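PDB 2C9E: peridinin-chlorophyll A protein from Amphidinium carterae, which probably serves as a water-soluble antenna that captures blue-green sunlight, holding peridinin, chlorophyll a and galactolipid inside a mostly helical shell. Local coordinates for residues Ala47-Lys50 and Leu51-Gly55; Val93-Ala96 and Leu97-Ile101. One frame throughout, in Å; residues are numbered along the deposited sequence.

Interaction 1 (Ala47-Lys50 and Leu51-Gly55). With PID (peridinin), chain E.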
ATOM      1  N   ALA A  47      -9.423  -9.187  -2.540  1.00 17.23           N
ATOM      2  CA  ALA A  47      -9.557  -7.726  -2.594  1.00 17.79           C
ATOM      3  C   ALA A  47      -8.231  -7.073  -2.890  1.00 16.52           C
ATOM      4  O   ALA A  47      -8.139  -6.131  -3.654  1.00 16.50           O
ATOM      5  CB  ALA A  47     -10.106  -7.194  -1.281  1.00 17.82           C
ATOM      6  N   VAL A  48      -7.178  -7.565  -2.271  1.00 18.06           N
ATOM      7  CA  VAL A  48      -5.862  -6.964  -2.498  1.00 18.06           C
ATOM      8  C   VAL A  48      -5.460  -7.182  -3.961  1.00 18.96           C
ATOM      9  O   VAL A  48      -4.877  -6.289  -4.598  1.00 17.28           O
ATOM     10  CB  VAL A  48      -4.850  -7.574  -1.572  1.00 18.55           C
ATOM     11  CG1 VAL A  48      -3.415  -7.245  -2.038  1.00 17.82           C
ATOM     12  CG2 VAL A  48      -5.110  -7.077  -0.201  1.00 16.28           C
ATOM     13  N   GLU A  49      -5.770  -8.373  -4.473  1.00 17.36           N
ATOM     14  CA  GLU A  49      -5.500  -8.673  -5.852  1.00 20.51           C
ATOM     15  C   GLU A  49      -6.251  -7.650  -6.763  1.00 19.49           C
ATOM     16  O   GLU A  49      -5.714  -7.188  -7.767  1.00 20.46           O
ATOM     17  CB  GLU A  49      -5.995 -10.089  -6.208  1.00 21.86           C
ATOM     18  CG  GLU A  49      -5.683 -10.465  -7.626  1.00 26.09           C
ATOM     19  CD  GLU A  49      -6.460 -11.675  -8.129  1.00 29.64           C
ATOM     20  OE1 GLU A  49      -6.622 -12.661  -7.386  1.00 29.34           O
ATOM     21  OE2 GLU A  49      -6.883 -11.647  -9.305  1.00 34.77           O
ATOM     22  N   LYS A  50      -7.486  -7.320  -6.431  1.00 18.52           N
ATOM     23  CA  LYS A  50      -8.241  -6.376  -7.263  1.00 19.43           C
ATOM     24  C   LYS A  50      -7.673  -4.987  -7.105  1.00 19.72           C
ATOM     25  O   LYS A  50      -7.593  -4.201  -8.059  1.00 22.04           O
ATOM     26  CB  LYS A  50      -9.735  -6.428  -6.887  1.00 18.89           C
ATOM     27  CG  LYS A  50     -10.360  -7.786  -7.239  1.00 20.88           C
ATOM     28  CD  LYS A  50     -11.752  -7.914  -6.752  1.00 28.35           C
ATOM     29  CE  LYS A  50     -12.486  -8.945  -7.567  1.00 32.67           C
ATOM     30  NZ  LYS A  50     -12.264  -8.724  -9.065  1.00 34.24           N
ATOM     31  N   LEU A  51      -7.260  -4.658  -5.896  1.00 18.84           N
ATOM     32  CA  LEU A  51      -6.671  -3.331  -5.680  1.00 18.60           C
ATOM     33  C   LEU A  51      -5.425  -3.073  -6.605  1.00 18.35           C
ATOM     34  O   LEU A  51      -5.229  -1.973  -7.209  1.00 16.63           O
ATOM     35  CB  LEU A  51      -6.285  -3.224  -4.201  1.00 18.31           C
ATOM     36  CG  LEU A  51      -5.676  -1.906  -3.736  1.00 19.34           C
ATOM     37  CD1 LEU A  51      -6.750  -0.814  -3.750  1.00 17.53           C
ATOM     38  CD2 LEU A  51      -5.061  -2.107  -2.310  1.00 18.84           C
ATOM     39  N   LEU A  52      -4.554  -4.071  -6.669  1.00 17.96           N
ATOM     40  CA  LEU A  52      -3.348  -3.976  -7.471  1.00 17.57           C
ATOM     41  C   LEU A  52      -3.720  -3.979  -8.954  1.00 21.25           C
ATOM     42  O   LEU A  52      -3.137  -3.211  -9.748  1.00 21.20           O
ATOM     43  CB  LEU A  52      -2.449  -5.162  -7.144  1.00 16.68           C
ATOM     44  CG  LEU A  52      -1.892  -5.227  -5.705  1.00 18.07           C
ATOM     45  CD1 LEU A  52      -0.988  -6.519  -5.504  1.00 17.78           C
ATOM     46  CD2 LEU A  52      -1.112  -3.973  -5.420  1.00 14.46           C
ATOM     47  N   GLU A  53      -4.679  -4.833  -9.353  1.00 21.15           N
ATOM     48  CA  GLU A  53      -5.096  -4.832 -10.764  1.00 22.66           C
ATOM     49  C   GLU A  53      -5.608  -3.418 -11.145  1.00 24.08           C
ATOM     50  O   GLU A  53      -5.193  -2.867 -12.178  1.00 24.97           O
ATOM     51  CB  GLU A  53      -6.176  -5.880 -11.011  1.00 22.37           C
ATOM     52  CG  GLU A  53      -5.651  -7.307 -10.976  1.00 26.48           C
ATOM     53  CD  GLU A  53      -6.763  -8.358 -10.817  1.00 30.09           C
ATOM     54  OE1 GLU A  53      -7.878  -8.025 -10.356  1.00 33.69           O
ATOM     55  OE2 GLU A  53      -6.533  -9.539 -11.136  1.00 34.85           O
ATOM     56  N   VAL A  54      -6.444  -2.799 -10.300  1.00 20.47           N
ATOM     57  CA  VAL A  54      -6.944  -1.460 -10.645  1.00 22.16           C
ATOM     58  C   VAL A  54      -5.792  -0.494 -10.783  1.00 21.14           C
ATOM     59  O   VAL A  54      -5.740   0.310 -11.726  1.00 19.26           O
ATOM     60  CB  VAL A  54      -8.006  -0.900  -9.582  1.00 24.35           C
ATOM     61  CG1 VAL A  54      -8.556   0.468 -10.008  1.00 27.33           C
ATOM     62  CG2 VAL A  54      -9.173  -1.858  -9.504  1.00 25.10           C
ATOM     63  N   GLY A  55      -4.830  -0.619  -9.880  1.00 19.90           N
ATOM     64  CA  GLY A  55      -3.684   0.271  -9.918  1.00 20.31           C
ATOM     65  C   GLY A  55      -2.960   0.099 -11.242  1.00 22.99           C
ATOM     66  O   GLY A  55      -2.345   1.043 -11.768  1.00 20.81           O
TER
HETATM   67  C1  PID E1330     -23.347   4.430  -5.062  1.00 24.29           C
HETATM   68  C2  PID E1330     -24.772   4.987  -5.084  1.00 25.48           C
HETATM   69  C3  PID E1330     -24.971   5.850  -6.332  1.00 26.70           C
HETATM   70  C4  PID E1330     -23.973   7.008  -6.256  1.00 24.46           C
HETATM   71  C5  PID E1330     -22.523   6.547  -6.447  1.00 23.76           C
HETATM   72  C6  PID E1330     -22.212   5.232  -5.710  1.00 23.70           C
HETATM   73  C7  PID E1330     -20.906   5.109  -5.231  1.00 23.61           C
HETATM   74  C8  PID E1330     -19.909   4.302  -5.778  1.00 21.57           C
HETATM   75  C9  PID E1330     -18.621   4.245  -5.244  1.00 22.85           C
HETATM   76  C10 PID E1330     -18.162   4.956  -4.140  1.00 21.32           C
HETATM   77  C11 PID E1330     -17.606   3.512  -5.706  1.00 19.32           C
HETATM   78  C12 PID E1330     -16.534   3.750  -4.945  1.00 18.26           C
HETATM   79  C13 PID E1330     -15.251   3.259  -5.187  1.00 16.52           C
HETATM   80  C14 PID E1330     -14.100   3.502  -4.433  1.00 17.29           C
HETATM   81  C15 PID E1330     -12.891   2.953  -4.869  1.00 18.42           C
HETATM   82  C16 PID E1330     -11.634   3.121  -4.286  1.00 17.29           C
HETATM   83  C17 PID E1330     -10.508   2.575  -4.902  1.00 17.40           C
HETATM   84  C18 PID E1330      -9.217   2.782  -4.419  1.00 20.20           C
HETATM   85  C19 PID E1330      -8.085   2.301  -5.076  1.00 20.06           C
HETATM   86  C20 PID E1330      -6.807   2.585  -4.592  1.00 20.89           C
HETATM   87  C21 PID E1330      -5.600   2.206  -5.184  1.00 21.42           C
HETATM   88  C22 PID E1330      -4.396   2.582  -4.590  1.00 22.20           C
HETATM   89  C23 PID E1330      -3.200   2.305  -5.053  1.00 23.05           C
HETATM   90  C24 PID E1330      -2.003   2.037  -5.519  1.00 21.43           C
HETATM   91  C25 PID E1330      -1.244   2.989  -6.460  1.00 21.12           C
HETATM   92  C26 PID E1330      -0.810   2.223  -7.713  1.00 21.48           C
HETATM   93  C27 PID E1330      -0.063   0.919  -7.398  1.00 23.45           C
HETATM   94  C28 PID E1330      -0.892   0.009  -6.482  1.00 21.64           C
HETATM   95  C29 PID E1330      -1.323   0.701  -5.184  1.00 20.36           C
HETATM   96  C30 PID E1330       1.021   0.589  -9.517  1.00 27.14           C
HETATM   97  C31 PID E1330       1.123  -0.164 -10.844  1.00 29.14           C
HETATM   98  CM1 PID E1330     -23.043   3.558  -3.841  1.00 24.16           C
HETATM   99  CM2 PID E1330     -21.646   7.691  -5.935  1.00 22.87           C
HETATM  100  CM3 PID E1330     -22.264   6.383  -7.949  1.00 21.47           C
HETATM  101  CM4 PID E1330     -14.141   4.422  -3.209  1.00 13.70           C
HETATM  102  CM5 PID E1330      -5.590   1.389  -6.481  1.00 19.31           C
HETATM  103  CM6 PID E1330      -2.133   4.162  -6.883  1.00 22.93           C
HETATM  104  CM7 PID E1330       0.002   3.553  -5.772  1.00 22.40           C
HETATM  105  CM8 PID E1330      -2.286  -0.199  -4.410  1.00 19.11           C
HETATM  106  O1  PID E1330     -22.766   4.053  -6.315  1.00 24.52           O
HETATM  107  O2  PID E1330     -26.306   6.366  -6.362  1.00 27.72           O
HETATM  108  O3  PID E1330     -18.811   5.741  -3.449  1.00 19.36           O
HETATM  109  O4  PID E1330     -16.848   4.641  -3.956  1.00 18.71           O
HETATM  110  O5  PID E1330      -0.166   0.948  -4.386  1.00 21.68           O
HETATM  111  O6  PID E1330       0.067   0.188  -8.631  1.00 25.42           O
HETATM  112  O7  PID E1330       1.776   1.532  -9.279  1.00 27.24           O
HETATM  113  O   HOH W   1      -9.504  -9.930  -9.976  1.00 52.64           O
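Glu49 and Glu53 sit one turn apart and bring their carboxylates close together. Glu49 OE2 lies 2.8 Å from Glu53 OE2, and the two carboxylate planes stand 87° apart. Two carboxylates this close would repel each other, which may raise the pKa of one of them. A water bridges three side chains. It donates to Glu49 OE2 and to Glu53 OE1, and it accepts from Lys50 NZ at 3.1 Å. Lys50 bends at its last torsion (chi4 -47°) to bring the ammonium group to this water, and NZ stays 4.6 Å from Glu53 OE1. This nearby opposite charge may offset the repulsion. Lys249 of helix 234-251 adds a long, weak ion pair to Glu53.

All this is one face of helix 41-55, held by regular i to i+4 backbone bonds such as Val54 N to Lys50 O. The pigment side of the helix is apolar. With CG anti to the backbone N (chi1 -179°), Leu51 lays CD1 against the peridinin polyene, 3.5 Å from C20. Leu51 also belongs to a galactolipid pocket. Leu52 CD2 reaches the ring methyl CM8 of the same peridinin at 4.1 Å. Val48 CG1 and Leu52 CD1 are 4.3 Å apart, and both residues touch a chlorophyll a. At Gly55 the absence of a side chain leaves room for the ester oxygen O6 of the peridinin.

Interaction 2 (Val93-Ala96 and Leu97-Ile101). With PID (peridinin), chain F.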
ATOM      1  N   VAL A  93      -3.983  16.974  -2.629  1.00 21.41           N
ATOM      2  CA  VAL A  93      -3.980  15.508  -2.629  1.00 22.76           C
ATOM      3  C   VAL A  93      -5.266  15.019  -3.313  1.00 23.24           C
ATOM      4  O   VAL A  93      -5.234  14.096  -4.121  1.00 23.32           O
ATOM      5  CB  VAL A  93      -3.902  14.936  -1.191  1.00 22.39           C
ATOM      6  CG1 VAL A  93      -4.313  13.423  -1.164  1.00 22.13           C
ATOM      7  CG2 VAL A  93      -2.467  15.080  -0.694  1.00 20.29           C
ATOM      8  N   ASN A  94      -6.387  15.670  -3.013  1.00 23.24           N
ATOM      9  CA  ASN A  94      -7.636  15.258  -3.601  1.00 23.84           C
ATOM     10  C   ASN A  94      -7.748  15.487  -5.068  1.00 24.04           C
ATOM     11  O   ASN A  94      -8.394  14.701  -5.769  1.00 22.25           O
ATOM     12  CB  ASN A  94      -8.812  15.946  -2.917  1.00 26.26           C
ATOM     13  CG  ASN A  94      -9.000  15.454  -1.502  1.00 28.70           C
ATOM     14  OD1 ASN A  94      -8.726  14.278  -1.218  1.00 28.55           O
ATOM     15  ND2 ASN A  94      -9.451  16.341  -0.601  1.00 25.79           N
ATOM     16  N   GLU A  95      -7.162  16.575  -5.552  1.00 23.15           N
ATOM     17  CA  GLU A  95      -7.268  16.840  -6.980  1.00 24.19           C
ATOM     18  C   GLU A  95      -6.380  15.892  -7.746  1.00 23.00           C
ATOM     19  O   GLU A  95      -6.772  15.408  -8.813  1.00 24.66           O
ATOM     20  CB  GLU A  95      -6.921  18.290  -7.303  1.00 27.30           C
ATOM     21  CG  GLU A  95      -6.783  18.542  -8.819  1.00 30.74           C
ATOM     22  CD  GLU A  95      -7.224  19.932  -9.242  1.00 36.25           C
ATOM     23  OE1 GLU A  95      -6.984  20.928  -8.505  1.00 36.57           O
ATOM     24  OE2 GLU A  95      -7.817  20.030 -10.340  1.00 40.63           O
ATOM     25  N   ALA A  96      -5.186  15.620  -7.219  1.00 22.19           N
ATOM     26  CA  ALA A  96      -4.304  14.659  -7.872  1.00 23.29           C
ATOM     27  C   ALA A  96      -5.010  13.263  -7.912  1.00 24.34           C
ATOM     28  O   ALA A  96      -5.058  12.610  -8.949  1.00 24.15           O
ATOM     29  CB  ALA A  96      -2.982  14.561  -7.122  1.00 22.23           C
ATOM     30  N   LEU A  97      -5.575  12.822  -6.785  1.00 23.75           N
ATOM     31  CA  LEU A  97      -6.291  11.518  -6.769  1.00 22.69           C
ATOM     32  C   LEU A  97      -7.473  11.535  -7.735  1.00 23.27           C
ATOM     33  O   LEU A  97      -7.791  10.521  -8.366  1.00 26.31           O
ATOM     34  CB  LEU A  97      -6.836  11.215  -5.356  1.00 21.52           C
ATOM     35  CG  LEU A  97      -5.828  10.729  -4.312  1.00 19.44           C
ATOM     36  CD1 LEU A  97      -6.456  10.639  -2.947  1.00 17.82           C
ATOM     37  CD2 LEU A  97      -5.303   9.370  -4.772  1.00 18.98           C
ATOM     38  N   ALA A  98      -8.160  12.665  -7.857  1.00 21.92           N
ATOM     39  CA  ALA A  98      -9.304  12.684  -8.734  1.00 21.83           C
ATOM     40  C   ALA A  98      -8.843  12.452 -10.148  1.00 21.23           C
ATOM     41  O   ALA A  98      -9.468  11.721 -10.897  1.00 20.15           O
ATOM     42  CB  ALA A  98     -10.094  14.056  -8.593  1.00 22.85           C
ATOM     43  N   ARG A  99      -7.725  13.071 -10.506  1.00 22.87           N
ATOM     44  CA  ARG A  99      -7.185  12.919 -11.846  1.00 24.32           C
ATOM     45  C   ARG A  99      -6.635  11.508 -12.046  1.00 25.58           C
ATOM     46  O   ARG A  99      -6.823  10.902 -13.106  1.00 25.03           O
ATOM     47  CB  ARG A  99      -6.130  14.026 -12.114  1.00 24.93           C
ATOM     48  CG  ARG A  99      -6.826  15.411 -12.220  1.00 24.79           C
ATOM     49  CD  ARG A  99      -5.939  16.580 -12.640  1.00 27.34           C
ATOM     50  NE  ARG A  99      -6.652  17.879 -12.519  1.00 28.95           N
ATOM     51  CZ  ARG A  99      -7.734  18.253 -13.216  1.00 27.96           C
ATOM     52  NH1 ARG A  99      -8.301  17.477 -14.131  1.00 27.59           N
ATOM     53  NH2 ARG A  99      -8.268  19.427 -12.975  1.00 30.04           N
ATOM     54  N   MET A 100      -5.997  10.949 -11.015  1.00 23.70           N
ATOM     55  CA  MET A 100      -5.490   9.619 -11.188  1.00 22.27           C
ATOM     56  C   MET A 100      -6.661   8.644 -11.332  1.00 23.34           C
ATOM     57  O   MET A 100      -6.574   7.669 -12.100  1.00 23.18           O
ATOM     58  CB  MET A 100      -4.597   9.235 -10.014  1.00 21.59           C
ATOM     59  CG  MET A 100      -4.040   7.808 -10.073  1.00 19.45           C
ATOM     60  SD  MET A 100      -3.316   7.436  -8.391  1.00 22.26           S
ATOM     61  CE  MET A 100      -4.823   6.798  -7.473  1.00 19.39           C
ATOM     62  N   ILE A 101      -7.754   8.870 -10.606  1.00 22.13           N
ATOM     63  CA  ILE A 101      -8.881   7.939 -10.724  1.00 22.45           C
ATOM     64  C   ILE A 101      -9.583   8.070 -12.089  1.00 24.55           C
ATOM     65  O   ILE A 101     -10.196   7.107 -12.602  1.00 23.70           O
ATOM     66  CB  ILE A 101      -9.909   8.126  -9.562  1.00 20.37           C
ATOM     67  CG1 ILE A 101      -9.209   7.778  -8.251  1.00 18.58           C
ATOM     68  CG2 ILE A 101     -11.161   7.252  -9.780  1.00 17.31           C
ATOM     69  CD1 ILE A 101      -9.976   8.100  -7.072  1.00 16.33           C
TER
HETATM   70  C1  PID F1331     -17.390   5.789  -9.360  1.00 22.03           C
HETATM   71  C2  PID F1331     -18.306   5.304 -10.490  1.00 22.90           C
HETATM   72  C3  PID F1331     -17.466   4.710 -11.625  1.00 24.09           C
HETATM   73  C4  PID F1331     -16.553   5.813 -12.167  1.00 22.27           C
HETATM   74  C5  PID F1331     -15.494   6.270 -11.157  1.00 23.00           C
HETATM   75  C6  PID F1331     -16.002   6.339  -9.703  1.00 22.31           C
HETATM   76  C7  PID F1331     -15.317   7.241  -8.881  1.00 22.50           C
HETATM   77  C8  PID F1331     -14.755   6.965  -7.633  1.00 21.72           C
HETATM   78  C9  PID F1331     -14.048   7.882  -6.849  1.00 22.43           C
HETATM   79  C10 PID F1331     -13.763   9.212  -7.139  1.00 24.68           C
HETATM   80  C11 PID F1331     -13.428   7.619  -5.697  1.00 23.94           C
HETATM   81  C12 PID F1331     -12.774   8.706  -5.273  1.00 23.98           C
HETATM   82  C13 PID F1331     -12.005   8.783  -4.110  1.00 23.11           C
HETATM   83  C14 PID F1331     -11.299   9.890  -3.634  1.00 23.64           C
HETATM   84  C15 PID F1331     -10.575   9.778  -2.444  1.00 23.07           C
HETATM   85  C16 PID F1331      -9.806  10.781  -1.853  1.00 19.62           C
HETATM   86  C17 PID F1331      -9.102  10.565  -0.668  1.00 18.95           C
HETATM   87  C18 PID F1331      -8.302  11.553  -0.093  1.00 16.53           C
HETATM   88  C19 PID F1331      -7.562  11.379   1.075  1.00 16.34           C
HETATM   89  C20 PID F1331      -6.756  12.422   1.538  1.00 16.52           C
HETATM   90  C21 PID F1331      -5.929  12.379   2.662  1.00 17.27           C
HETATM   91  C22 PID F1331      -5.150  13.490   2.986  1.00 16.69           C
HETATM   92  C23 PID F1331      -4.336  13.494   4.008  1.00 17.43           C
HETATM   93  C24 PID F1331      -3.473  13.444   4.991  1.00 17.70           C
HETATM   94  C25 PID F1331      -2.038  12.927   4.802  1.00 17.30           C
HETATM   95  C26 PID F1331      -1.820  11.758   5.769  1.00 17.56           C
HETATM   96  C27 PID F1331      -2.195  12.101   7.216  1.00 19.05           C
HETATM   97  C28 PID F1331      -3.623  12.652   7.335  1.00 18.81           C
HETATM   98  C29 PID F1331      -3.858  13.856   6.414  1.00 19.22           C
HETATM   99  C30 PID F1331      -0.965  10.464   8.428  1.00 21.15           C
HETATM  100  C31 PID F1331      -0.895   9.228   9.326  1.00 19.20           C
HETATM  101  CM1 PID F1331     -18.146   6.318  -8.139  1.00 22.74           C
HETATM  102  CM2 PID F1331     -15.002   7.639 -11.640  1.00 20.10           C
HETATM  103  CM3 PID F1331     -14.329   5.284 -11.265  1.00 21.87           C
HETATM  104  CM4 PID F1331     -11.299  11.212  -4.409  1.00 22.57           C
HETATM  105  CM5 PID F1331      -5.834  11.117   3.528  1.00 16.02           C
HETATM  106  CM6 PID F1331      -1.824  12.386   3.385  1.00 19.16           C
HETATM  107  CM7 PID F1331      -1.026  14.048   5.047  1.00 18.91           C
HETATM  108  CM8 PID F1331      -5.328  14.281   6.476  1.00 17.87           C
HETATM  109  O1  PID F1331     -16.197   5.042  -9.108  1.00 20.65           O
HETATM  110  O2  PID F1331     -18.310   4.250 -12.686  1.00 27.21           O
HETATM  111  O3  PID F1331     -14.133   9.830  -8.135  1.00 26.72           O
HETATM  112  O4  PID F1331     -12.966   9.731  -6.156  1.00 23.78           O
HETATM  113  O5  PID F1331      -2.992  14.934   6.793  1.00 19.78           O
HETATM  114  O6  PID F1331      -2.177  10.874   7.963  1.00 21.13           O
HETATM  115  O7  PID F1331       0.054  11.110   8.193  1.00 24.10           O
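The i to i+4 backbone bonds of the helix run from Leu97 N to Val93 O through to Met100 N, which lies 2.8 Å from Ala96 O.

On one side of the helix, Glu95 and Arg99 run side by side and point the same way. Glu95 OE2 meets the edge of the guanidinium, tilted somewhat from its plane, 2.7 Å from Arg99 NH2. A weak second bond joins Glu95 OE2 to Arg99 NE at 3.3 Å. Carboxylate and guanidinium planes are 27° apart. Glu95 bends at chi2 (147°) to bring its carboxylate alongside. Arg99 NH2 also forms a salt bridge with Asp1.

Another side lies along a peridinin. Val93 CG1 and Leu97 CD1 lie 3.9 Å apart, side by side, and both touch the polyene. Leu97 CD1 comes within 3.5 Å of C17. Farther along, Ile101 CD1 reaches C12 of the lactone ring at 3.4 Å. Asn94 OD1 is 3.0 Å from the polyene carbon C18, while its ND2 makes a weak hydrogen bond to Ser11. Leu97 and Met100 also line a chlorophyll a pocket.

The chemistry is thus divided round the helix. Charge pairs with charge beside the N-terminal residue, and the carotenoid chain has mainly hydrocarbon neighbours here, with one amide oxygen that may polarise it locally.

In the fold
Interaction 1 comes first along the chain, on helix 41-55, and closes before interaction 2 opens on helix 87-102. Helix 60-77 lies between them in sequence and packs against Val93, Leu97 and Met100. The centres are 18 Å apart and the nearest atoms about 7 Å, so the two contacts do not touch. Both lie in the N-terminal half of the chain. They are linked through pigments: Gly55 and Leu51 share one peridinin pocket with Met100, which touches the same peridinin that lies on helix 41-55. Each helix thus gives a largely apolar face to the pigment-filled interior, which keeps carotenoid and chlorophyll close together.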